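Proteolytically activated form of PPO4 Tyrosinase (Agaricus bisporus var. bisporus H97, PDB 4OUA) catalyses the o-hydroxylation of monophenols and the oxidation of the resulting o-diphenols to o-quinones at a two-copper centre, the first step of melanin synthesis. Local coordinates at residues 289-294 with 351-356; 222-227 with 372-377; 178-183 with 268-273. All blocks are in the same frame, centred on the assembly; numbering follows the deposited sequence.

Contact 1 of 3, residues 289-294 with 351-356; sequences LSLWQA and YPDFDK
Helix 277-295, which also carries the copper ligand His282, meets the loop after strand 349-350 where Ser290, Leu291 and Ala294 receive Tyr351, Asp353 and Phe354. Tyr351 ends a Tyr-Ser-Tyr sequence that fits the Tyr-X-Tyr motif of tyrosinases, and a short 3-10 turn follows it. Phe354 enters edge-on. In its ring plane it meets the methyl of Ala294, with CE1 4.0 Å from Ala294 CB, and its tip CZ lies 3.5 Å from Ser290 O, also near the plane. The rim of the ring thus faces a backbone carbonyl oxygen of the helix. Leu291 adds its CD2 branch obliquely, 3.8 Å from Phe354 CZ. The same methyl lies 3.9 Å from Asp353 CB, where the leucine meets the acid crosswise. CG of Phe354, anti to the carbonyl carbon (chi1 -58°), sends the CE1-CZ edge of the ring to Ala294 and Ser290. An alanine in place of Phe354 would probably open a gap beside Ala294 and Leu291 and leave Ile369 of helix 362-377 without one of its neighbours. At the Tyr351 end of the contact, Ser290 OG lies obliquely to the Tyr351 ring, 3.2 Å from Tyr351 CE2, while Ser290 CB is 3.8 Å from Tyr351 CD2. Ser290 OG also makes a weak hydrogen bond within the helix, to Asp286 O. Between the segments themselves the contact is mostly van der Waals, with Ser290 OG and O set against aromatic carbons. The directional bonds from loop to helix come from one turn earlier: Asp286 OD2 is hydrogen-bonded to Tyr351 OH, and Arg287 forms a salt bridge with Asp353 OD2, which His372 also hydrogen-bonds.

Contact 2 of 3, residues 222-227 with 372-377; sequences MLKFNA and HIDRRY
Lys224 NZ and Asp374 OD1 form a salt bridge 3.0 Å long that joins the ends of two helices. The carboxylate oxygen offers its syn lone pair, the one on the side of OD2, and the same OD1 is hydrogen-bonded to Tyr220 OH, so two groups from helix 201-224 grip a single oxygen. Lys224 reaches it by bending twice: the bend at chi2 (-147°) carries its CD to 3.3 Å from Asp374 OD1, and the one at chi3 turns CE and NZ round the same oxygen, so that the aliphatic chain as well as the ammonium lies against the acid. The acid meets the lysine chain crosswise. With a cation and a phenol hydroxyl at OD1, Asp374 would probably be stabilised in its charged form. Helix 362-377, the last of the chain, here packs its final turns on the C-terminal end of helix 201-224 of the tyrosinase central domain, with helix 277-295 alongside, where His288 touches Leu223 and Leu295 touches Ile373. The salt bridge lies on the outer side. Inside it the packing is apolar. Ile373 sits in the middle and uses two branches: CG2, anti to the backbone N, is 4.0 Å from Lys224 CG, and CD1 reaches to 3.9 Å from Leu223 CB. The lysine chain runs alongside Ile373, pointing the other way. Deeper in, the CD1 methyl of Leu223 comes obliquely to the Tyr377 ring, 4.1 Å from Tyr377 CD2. That ring has Arg376 CG over the centre of one face, and its hydroxyl is hydrogen-bonded to Asp132, which also takes a salt bridge from Arg376.

Contact 3 of 3, residues 178-183 with 268-273; sequences NGYPNF and HALFAA
Phe183 and Phe271 have the closest CA atoms across this contact, 8.3 Å apart, in two loops without regular helix or strand: one precedes helix 201-224, the other links helices 246-258 and 277-295. Their rings form an offset stack, nearly parallel with 9° between the planes and centroids 4.1 Å apart. Phe183 also lays its CB over the same face of Phe271, 3.9 Å from the ring centroid, in a CH-pi contact. Phe271 then turns its edge to a second partner: its CZ stands over one face of Tyr180, toward the rim, in a T-shaped pair with planes at 83°. The Tyr180 ring runs on past Phe271, and its far end meets Leu270, where Tyr180 OH is 3.6 Å from Leu270 CD1. His268 completes the aromatic cluster. Its CD2 lies 4.0 Å from Phe183 CE2, the two rings oblique, and one face of the imidazole covers Phe271 CD2 off-centre. The imidazole is held from within its own loop: Leu270 N donates to His268 ND1 over 3.1 Å, in the ring plane, which fixes its rotation and, if the ring is neutral, would probably leave the proton on NE2. Phe177 adds an edge-to-face partner for Phe271, as His265 and Trp186 do for Phe183. The Leu270 side chain is about 10 Å from a bound copper ion, and Leu270 shares backbone bonds with Leu58. Aromatic stacking and van der Waals packing, rather than polar bonds, hold the two segments together. Loop 268-273 belongs to the second shell of the copper site, because Ala269 O is hydrogen-bonded to ND1 of the copper ligand His56 and probably helps to orient its imidazole.

From the N terminus the chain first passes 178-183, then 222-227, before 268-273 returns to close contact 3. Contact 2 is still open at that point, so the two cross. Segment 289-294 follows, and contact 1 closes at 351-356, in series after contact 3 and nested inside the loop that 372-377 finally closes as contact 2. Contacts 1 and 2 adjoin, centres 12 Å apart, bridged by Asp353 to His372 and Trp292 to Asn226; together they bind the C-terminal part of the chain to helices 201-224 and 277-295. Contact 3, about 34 Å from either centre, joins loops beside the copper site.

Contact 1 of 3, residues 289-294 with 351-356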
loop_
_atom_site.group_PDB
_atom_site.type_symbol
_atom_site.label_atom_id
_atom_site.label_comp_id
_atom_site.label_asym_id
_atom_site.label_seq_id
_atom_site.Cartn_x
_atom_site.Cartn_y
_atom_site.Cartn_z
ATOM N N LEU A 289 6.167 -9.909 1.442
ATOM C CA LEU A 289 7.269 -9.838 2.389
ATOM C C LEU A 289 7.043 -10.796 3.554
ATOM O O LEU A 289 7.972 -11.464 4.004
ATOM C CB LEU A 289 7.440 -8.408 2.900
ATOM C CG LEU A 289 8.628 -8.157 3.828
ATOM C CD1 LEU A 289 9.925 -8.549 3.144
ATOM C CD2 LEU A 289 8.661 -6.700 4.253
ATOM N N SER A 290 5.804 -10.864 4.033
ATOM C CA SER A 290 5.449 -11.773 5.119
ATOM C C SER A 290 5.601 -13.227 4.687
ATOM O O SER A 290 6.112 -14.054 5.440
ATOM C CB SER A 290 4.016 -11.517 5.596
ATOM O OG SER A 290 3.898 -10.249 6.216
ATOM N N LEU A 291 5.154 -13.531 3.470
ATOM C CA LEU A 291 5.257 -14.881 2.926
ATOM C C LEU A 291 6.712 -15.269 2.692
ATOM O O LEU A 291 7.129 -16.385 3.008
ATOM C CB LEU A 291 4.472 -14.998 1.619
ATOM C CG LEU A 291 2.947 -15.011 1.725
ATOM C CD1 LEU A 291 2.318 -15.176 0.350
ATOM C CD2 LEU A 291 2.484 -16.115 2.660
ATOM N N TRP A 292 7.477 -14.337 2.135
ATOM C CA TRP A 292 8.894 -14.556 1.875
ATOM C C TRP A 292 9.654 -14.802 3.174
ATOM O O TRP A 292 10.565 -15.628 3.219
ATOM C CB TRP A 292 9.484 -13.361 1.125
ATOM C CG TRP A 292 10.967 -13.414 0.971
ATOM C CD1 TRP A 292 11.667 -14.004 -0.041
ATOM C CD2 TRP A 292 11.940 -12.846 1.855
ATOM N NE1 TRP A 292 13.017 -13.841 0.161
ATOM C CE2 TRP A 292 13.211 -13.135 1.316
ATOM C CE3 TRP A 292 11.860 -12.124 3.049
ATOM C CZ2 TRP A 292 14.391 -12.726 1.933
ATOM C CZ3 TRP A 292 13.033 -11.719 3.658
ATOM C CH2 TRP A 292 14.281 -12.021 3.100
ATOM N N GLN A 293 9.271 -14.085 4.228
ATOM C CA GLN A 293 9.877 -14.273 5.544
ATOM C C GLN A 293 9.681 -15.700 6.042
ATOM O O GLN A 293 10.536 -16.246 6.736
ATOM C CB GLN A 293 9.293 -13.286 6.558
ATOM C CG GLN A 293 9.691 -11.837 6.339
ATOM C CD GLN A 293 9.006 -10.898 7.312
ATOM O OE1 GLN A 293 8.397 -9.905 6.911
ATOM N NE2 GLN A 293 9.098 -11.210 8.600
ATOM N N ALA A 294 8.549 -16.296 5.684
ATOM C CA ALA A 294 8.241 -17.660 6.096
ATOM C C ALA A 294 9.183 -18.658 5.428
ATOM O O ALA A 294 9.548 -19.673 6.020
ATOM C CB ALA A 294 6.795 -17.994 5.773
ATOM N N TYR A 351 -1.674 -11.651 8.123
ATOM C CA TYR A 351 -2.355 -12.125 6.924
ATOM C C TYR A 351 -2.957 -13.505 7.144
ATOM O O TYR A 351 -2.399 -14.324 7.874
ATOM C CB TYR A 351 -1.392 -12.136 5.736
ATOM C CG TYR A 351 -0.810 -10.773 5.443
ATOM C CD1 TYR A 351 -1.479 -9.872 4.627
ATOM C CD2 TYR A 351 0.399 -10.379 5.998
ATOM C CE1 TYR A 351 -0.957 -8.620 4.365
ATOM C CE2 TYR A 351 0.931 -9.129 5.742
ATOM C CZ TYR A 351 0.248 -8.254 4.924
ATOM O OH TYR A 351 0.771 -7.008 4.664
ATOM N N PRO A 352 -4.108 -13.762 6.508
ATOM C CA PRO A 352 -4.871 -15.005 6.664
ATOM C C PRO A 352 -4.129 -16.235 6.144
ATOM O O PRO A 352 -4.569 -17.360 6.388
ATOM C CB PRO A 352 -6.138 -14.745 5.842
ATOM C CG PRO A 352 -5.752 -13.694 4.867
ATOM C CD PRO A 352 -4.759 -12.828 5.574
ATOM N N ASP A 353 -3.020 -16.020 5.441
ATOM C CA ASP A 353 -2.212 -17.116 4.920
ATOM C C ASP A 353 -1.591 -17.938 6.044
ATOM O O ASP A 353 -1.187 -19.081 5.836
ATOM C CB ASP A 353 -1.111 -16.581 4.002
ATOM C CG ASP A 353 -1.647 -15.656 2.925
ATOM O OD1 ASP A 353 -1.781 -14.444 3.196
ATOM O OD2 ASP A 353 -1.935 -16.141 1.810
ATOM N N PHE A 354 -1.522 -17.352 7.237
ATOM C CA PHE A 354 -0.844 -17.980 8.364
ATOM C C PHE A 354 -1.799 -18.526 9.421
ATOM O O PHE A 354 -1.358 -19.026 10.456
ATOM C CB PHE A 354 0.112 -16.982 9.022
ATOM C CG PHE A 354 1.146 -16.424 8.089
ATOM C CD1 PHE A 354 2.293 -17.141 7.797
ATOM C CD2 PHE A 354 0.975 -15.178 7.512
ATOM C CE1 PHE A 354 3.249 -16.629 6.942
ATOM C CE2 PHE A 354 1.928 -14.659 6.655
ATOM C CZ PHE A 354 3.066 -15.386 6.369
ATOM N N ASP A 355 -3.100 -18.437 9.161
ATOM C CA ASP A 355 -4.108 -18.762 10.171
ATOM C C ASP A 355 -4.030 -20.202 10.673
ATOM O O ASP A 355 -4.185 -20.454 11.870
ATOM C CB ASP A 355 -5.515 -18.488 9.625
ATOM C CG ASP A 355 -5.856 -17.007 9.605
ATOM O OD1 ASP A 355 -5.193 -16.228 10.324
ATOM O OD2 ASP A 355 -6.797 -16.622 8.876
ATOM N N LYS A 356 -3.787 -21.142 9.766
ATOM C CA LYS A 356 -3.766 -22.556 10.128
ATOM C C LYS A 356 -2.442 -22.993 10.753
ATOM O O LYS A 356 -2.282 -24.158 11.115
ATOM C CB LYS A 356 -4.068 -23.423 8.904
ATOM C CG LYS A 356 -5.533 -23.805 8.753
ATOM C CD LYS A 356 -6.407 -22.594 8.473
ATOM C CE LYS A 356 -7.867 -22.997 8.328
ATOM N NZ LYS A 356 -8.726 -21.860 7.890
#

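Contact 2 of 3, residues 222-227 with 372-377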
loop_
_atom_site.group_PDB
_atom_site.type_symbol
_atom_site.label_atom_id
_atom_site.label_comp_id
_atom_site.label_asym_id
_atom_site.label_seq_id
_atom_site.Cartn_x
_atom_site.Cartn_y
_atom_site.Cartn_z
ATOM N N MET A 222 9.608 -14.760 -7.579
ATOM C CA MET A 222 10.045 -13.740 -6.633
ATOM C C MET A 222 10.008 -14.272 -5.209
ATOM O O MET A 222 10.958 -14.099 -4.444
ATOM C CB MET A 222 9.172 -12.490 -6.760
ATOM C CG MET A 222 9.422 -11.424 -5.700
ATOM S SD MET A 222 8.324 -11.574 -4.277
ATOM C CE MET A 222 6.724 -11.583 -5.080
ATOM N N LEU A 223 8.906 -14.930 -4.865
ATOM C CA LEU A 223 8.686 -15.432 -3.515
ATOM C C LEU A 223 9.601 -16.601 -3.161
ATOM O O LEU A 223 10.168 -16.649 -2.070
ATOM C CB LEU A 223 7.225 -15.852 -3.347
ATOM C CG LEU A 223 6.193 -14.724 -3.419
ATOM C CD1 LEU A 223 4.777 -15.281 -3.467
ATOM C CD2 LEU A 223 6.361 -13.776 -2.241
ATOM N N LYS A 224 9.746 -17.542 -4.089
ATOM C CA LYS A 224 10.469 -18.779 -3.812
ATOM C C LYS A 224 11.986 -18.638 -3.904
ATOM O O LYS A 224 12.714 -19.225 -3.107
ATOM C CB LYS A 224 10.009 -19.886 -4.765
ATOM C CG LYS A 224 8.555 -20.291 -4.595
ATOM C CD LYS A 224 8.368 -21.768 -4.886
ATOM C CE LYS A 224 9.217 -22.614 -3.947
ATOM N NZ LYS A 224 9.025 -24.075 -4.165
ATOM N N PHE A 225 12.461 -17.864 -4.875
ATOM C CA PHE A 225 13.890 -17.832 -5.174
ATOM C C PHE A 225 14.537 -16.483 -4.884
ATOM O O PHE A 225 14.709 -15.659 -5.781
ATOM C CB PHE A 225 14.117 -18.220 -6.635
ATOM C CG PHE A 225 13.359 -19.447 -7.052
ATOM C CD1 PHE A 225 13.745 -20.701 -6.607
ATOM C CD2 PHE A 225 12.254 -19.347 -7.880
ATOM C CE1 PHE A 225 13.047 -21.833 -6.986
ATOM C CE2 PHE A 225 11.553 -20.475 -8.263
ATOM C CZ PHE A 225 11.951 -21.720 -7.815
ATOM N N ASN A 226 14.901 -16.279 -3.622
ATOM C CA ASN A 226 15.587 -15.069 -3.171
ATOM C C ASN A 226 16.292 -15.309 -1.841
ATOM O O ASN A 226 15.706 -15.108 -0.777
ATOM C CB ASN A 226 14.607 -13.902 -3.030
ATOM C CG ASN A 226 14.399 -13.152 -4.326
ATOM O OD1 ASN A 226 15.264 -12.393 -4.764
ATOM N ND2 ASN A 226 13.241 -13.352 -4.945
ATOM N N ALA A 227 17.546 -15.743 -1.899
ATOM C CA ALA A 227 18.295 -16.062 -0.689
ATOM C C ALA A 227 18.892 -14.809 -0.053
ATOM O O ALA A 227 18.799 -14.615 1.158
ATOM C CB ALA A 227 19.388 -17.072 -0.995
ATOM N N HIS A 372 1.715 -23.514 0.148
ATOM C CA HIS A 372 0.741 -22.472 -0.143
ATOM C C HIS A 372 1.114 -21.713 -1.413
ATOM O O HIS A 372 0.285 -21.531 -2.308
ATOM C CB HIS A 372 0.630 -21.511 1.043
ATOM C CG HIS A 372 -0.351 -20.402 0.833
ATOM N ND1 HIS A 372 -1.633 -20.616 0.379
ATOM C CD2 HIS A 372 -0.238 -19.065 1.020
ATOM C CE1 HIS A 372 -2.267 -19.462 0.292
ATOM N NE2 HIS A 372 -1.443 -18.504 0.675
ATOM N N ILE A 373 2.368 -21.279 -1.489
ATOM C CA ILE A 373 2.857 -20.551 -2.655
ATOM C C ILE A 373 2.828 -21.419 -3.911
ATOM O O ILE A 373 2.345 -20.987 -4.958
ATOM C CB ILE A 373 4.287 -20.032 -2.433
ATOM C CG1 ILE A 373 4.322 -19.087 -1.228
ATOM C CG2 ILE A 373 4.797 -19.335 -3.684
ATOM C CD1 ILE A 373 5.699 -18.549 -0.907
ATOM N N ASP A 374 3.345 -22.639 -3.796
ATOM C CA ASP A 374 3.354 -23.593 -4.903
ATOM C C ASP A 374 1.961 -23.827 -5.480
ATOM O O ASP A 374 1.772 -23.833 -6.695
ATOM C CB ASP A 374 3.940 -24.932 -4.450
ATOM C CG ASP A 374 5.432 -24.869 -4.227
ATOM O OD1 ASP A 374 6.120 -24.179 -5.008
ATOM O OD2 ASP A 374 5.915 -25.514 -3.272
ATOM N N ARG A 375 0.993 -24.022 -4.594
ATOM C CA ARG A 375 -0.367 -24.356 -4.989
ATOM C C ARG A 375 -1.122 -23.153 -5.551
ATOM O O ARG A 375 -2.075 -23.311 -6.315
ATOM C CB ARG A 375 -1.121 -24.943 -3.792
ATOM C CG ARG A 375 -2.623 -25.059 -3.975
ATOM C CD ARG A 375 -3.250 -25.813 -2.817
ATOM N NE ARG A 375 -2.748 -25.347 -1.528
ATOM C CZ ARG A 375 -1.947 -26.055 -0.738
ATOM N NH1 ARG A 375 -1.564 -27.272 -1.096
ATOM N NH2 ARG A 375 -1.538 -25.550 0.418
ATOM N N ARG A 376 -0.688 -21.951 -5.183
ATOM C CA ARG A 376 -1.407 -20.742 -5.569
ATOM C C ARG A 376 -0.760 -20.010 -6.744
ATOM O O ARG A 376 -1.457 -19.488 -7.612
ATOM C CB ARG A 376 -1.526 -19.797 -4.371
ATOM C CG ARG A 376 -2.406 -18.580 -4.618
ATOM C CD ARG A 376 -2.696 -17.846 -3.319
ATOM N NE ARG A 376 -3.601 -16.715 -3.504
ATOM C CZ ARG A 376 -4.928 -16.809 -3.494
ATOM N NH1 ARG A 376 -5.510 -17.987 -3.316
ATOM N NH2 ARG A 376 -5.675 -15.726 -3.668
ATOM N N TYR A 377 0.568 -19.972 -6.773
ATOM C CA TYR A 377 1.276 -19.229 -7.813
ATOM C C TYR A 377 2.138 -20.132 -8.689
ATOM O O TYR A 377 2.905 -19.651 -9.522
ATOM C CB TYR A 377 2.145 -18.137 -7.188
ATOM C CG TYR A 377 1.389 -17.216 -6.258
ATOM C CD1 TYR A 377 0.585 -16.202 -6.758
ATOM C CD2 TYR A 377 1.482 -17.361 -4.881
ATOM C CE1 TYR A 377 -0.109 -15.359 -5.913
ATOM C CE2 TYR A 377 0.793 -16.524 -4.029
ATOM C CZ TYR A 377 -0.001 -15.525 -4.549
ATOM O OH TYR A 377 -0.690 -14.688 -3.703
#

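Contact 3 of 3, residues 178-183 with 268-273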
loop_
_atom_site.group_PDB
_atom_site.type_symbol
_atom_site.label_atom_id
_atom_site.label_comp_id
_atom_site.label_asym_id
_atom_site.label_seq_id
_atom_site.Cartn_x
_atom_site.Cartn_y
_atom_site.Cartn_z
ATOM N N ASN A 178 2.571 22.074 -10.680
ATOM C CA ASN A 178 2.593 23.037 -11.781
ATOM C C ASN A 178 3.484 22.650 -12.963
ATOM O O ASN A 178 3.045 22.687 -14.113
ATOM C CB ASN A 178 3.016 24.413 -11.257
ATOM C CG ASN A 178 2.018 24.994 -10.270
ATOM O OD1 ASN A 178 1.145 24.289 -9.764
ATOM N ND2 ASN A 178 2.147 26.288 -9.990
ATOM N N GLY A 179 4.728 22.281 -12.681
ATOM C CA GLY A 179 5.695 22.004 -13.729
ATOM C C GLY A 179 5.367 20.818 -14.621
ATOM O O GLY A 179 5.829 20.753 -15.759
ATOM N N TYR A 180 4.566 19.886 -14.109
ATOM C CA TYR A 180 4.268 18.641 -14.816
ATOM C C TYR A 180 3.016 18.781 -15.688
ATOM O O TYR A 180 1.913 18.989 -15.188
ATOM C CB TYR A 180 4.109 17.491 -13.820
ATOM C CG TYR A 180 5.207 17.452 -12.784
ATOM C CD1 TYR A 180 6.301 16.610 -12.933
ATOM C CD2 TYR A 180 5.157 18.268 -11.658
ATOM C CE1 TYR A 180 7.314 16.580 -11.991
ATOM C CE2 TYR A 180 6.166 18.241 -10.708
ATOM C CZ TYR A 180 7.243 17.394 -10.882
ATOM O OH TYR A 180 8.250 17.352 -9.948
ATOM N N PRO A 181 3.201 18.641 -17.006
ATOM C CA PRO A 181 2.259 18.965 -18.086
ATOM C C PRO A 181 0.866 18.363 -17.927
ATOM O O PRO A 181 -0.112 19.076 -18.142
ATOM C CB PRO A 181 2.950 18.401 -19.336
ATOM C CG PRO A 181 4.035 17.511 -18.829
ATOM C CD PRO A 181 4.450 18.063 -17.523
ATOM N N ASN A 182 0.773 17.090 -17.560
ATOM C CA ASN A 182 -0.524 16.418 -17.528
ATOM C C ASN A 182 -1.193 16.372 -16.158
ATOM O O ASN A 182 -2.417 16.281 -16.066
ATOM C CB ASN A 182 -0.388 14.992 -18.059
ATOM C CG ASN A 182 -0.145 14.950 -19.550
ATOM O OD1 ASN A 182 -0.479 15.890 -20.273
ATOM N ND2 ASN A 182 0.436 13.854 -20.022
ATOM N N PHE A 183 -0.397 16.432 -15.095
ATOM C CA PHE A 183 -0.930 16.245 -13.750
ATOM C C PHE A 183 -1.393 17.550 -13.103
ATOM O O PHE A 183 -2.031 17.526 -12.050
ATOM C CB PHE A 183 0.112 15.562 -12.861
ATOM C CG PHE A 183 0.542 14.210 -13.360
ATOM C CD1 PHE A 183 -0.215 13.081 -13.090
ATOM C CD2 PHE A 183 1.706 14.069 -14.098
ATOM C CE1 PHE A 183 0.180 11.835 -13.550
ATOM C CE2 PHE A 183 2.107 12.828 -14.560
ATOM C CZ PHE A 183 1.343 11.709 -14.286
ATOM N N HIS A 268 3.708 6.887 -12.105
ATOM C CA HIS A 268 4.616 7.980 -11.778
ATOM C C HIS A 268 4.802 8.055 -10.265
ATOM O O HIS A 268 3.855 8.328 -9.530
ATOM C CB HIS A 268 4.080 9.307 -12.321
ATOM C CG HIS A 268 5.121 10.376 -12.441
ATOM N ND1 HIS A 268 5.833 10.848 -11.359
ATOM C CD2 HIS A 268 5.567 11.069 -13.516
ATOM C CE1 HIS A 268 6.676 11.783 -11.763
ATOM N NE2 HIS A 268 6.534 11.935 -13.068
ATOM N N ALA A 269 6.027 7.811 -9.808
ATOM C CA ALA A 269 6.314 7.712 -8.379
ATOM C C ALA A 269 5.931 8.971 -7.601
ATOM O O ALA A 269 5.734 8.923 -6.388
ATOM C CB ALA A 269 7.788 7.397 -8.166
ATOM N N LEU A 270 5.823 10.095 -8.302
ATOM C CA LEU A 270 5.509 11.363 -7.655
ATOM C C LEU A 270 4.007 11.556 -7.466
ATOM O O LEU A 270 3.578 12.469 -6.762
ATOM C CB LEU A 270 6.086 12.530 -8.461
ATOM C CG LEU A 270 7.607 12.564 -8.631
ATOM C CD1 LEU A 270 8.020 13.749 -9.489
ATOM C CD2 LEU A 270 8.305 12.610 -7.278
ATOM N N PHE A 271 3.210 10.695 -8.092
ATOM C CA PHE A 271 1.757 10.831 -8.041
ATOM C C PHE A 271 1.047 9.512 -7.744
ATOM O O PHE A 271 -0.164 9.487 -7.533
ATOM C CB PHE A 271 1.232 11.404 -9.362
ATOM C CG PHE A 271 1.817 12.741 -9.724
ATOM C CD1 PHE A 271 1.296 13.909 -9.190
ATOM C CD2 PHE A 271 2.879 12.832 -10.608
ATOM C CE1 PHE A 271 1.828 15.140 -9.527
ATOM C CE2 PHE A 271 3.415 14.061 -10.947
ATOM C CZ PHE A 271 2.889 15.216 -10.405
ATOM N N ALA A 272 1.803 8.420 -7.724
ATOM C CA ALA A 272 1.226 7.082 -7.609
ATOM C C ALA A 272 0.431 6.883 -6.321
ATOM O O ALA A 272 -0.586 6.188 -6.313
ATOM C CB ALA A 272 2.324 6.032 -7.712
ATOM N N ALA A 273 0.896 7.492 -5.236
ATOM C CA ALA A 273 0.268 7.315 -3.932
ATOM C C ALA A 273 -1.144 7.897 -3.882
ATOM O O ALA A 273 -1.990 7.428 -3.119
ATOM C CB ALA A 273 1.130 7.941 -2.849
#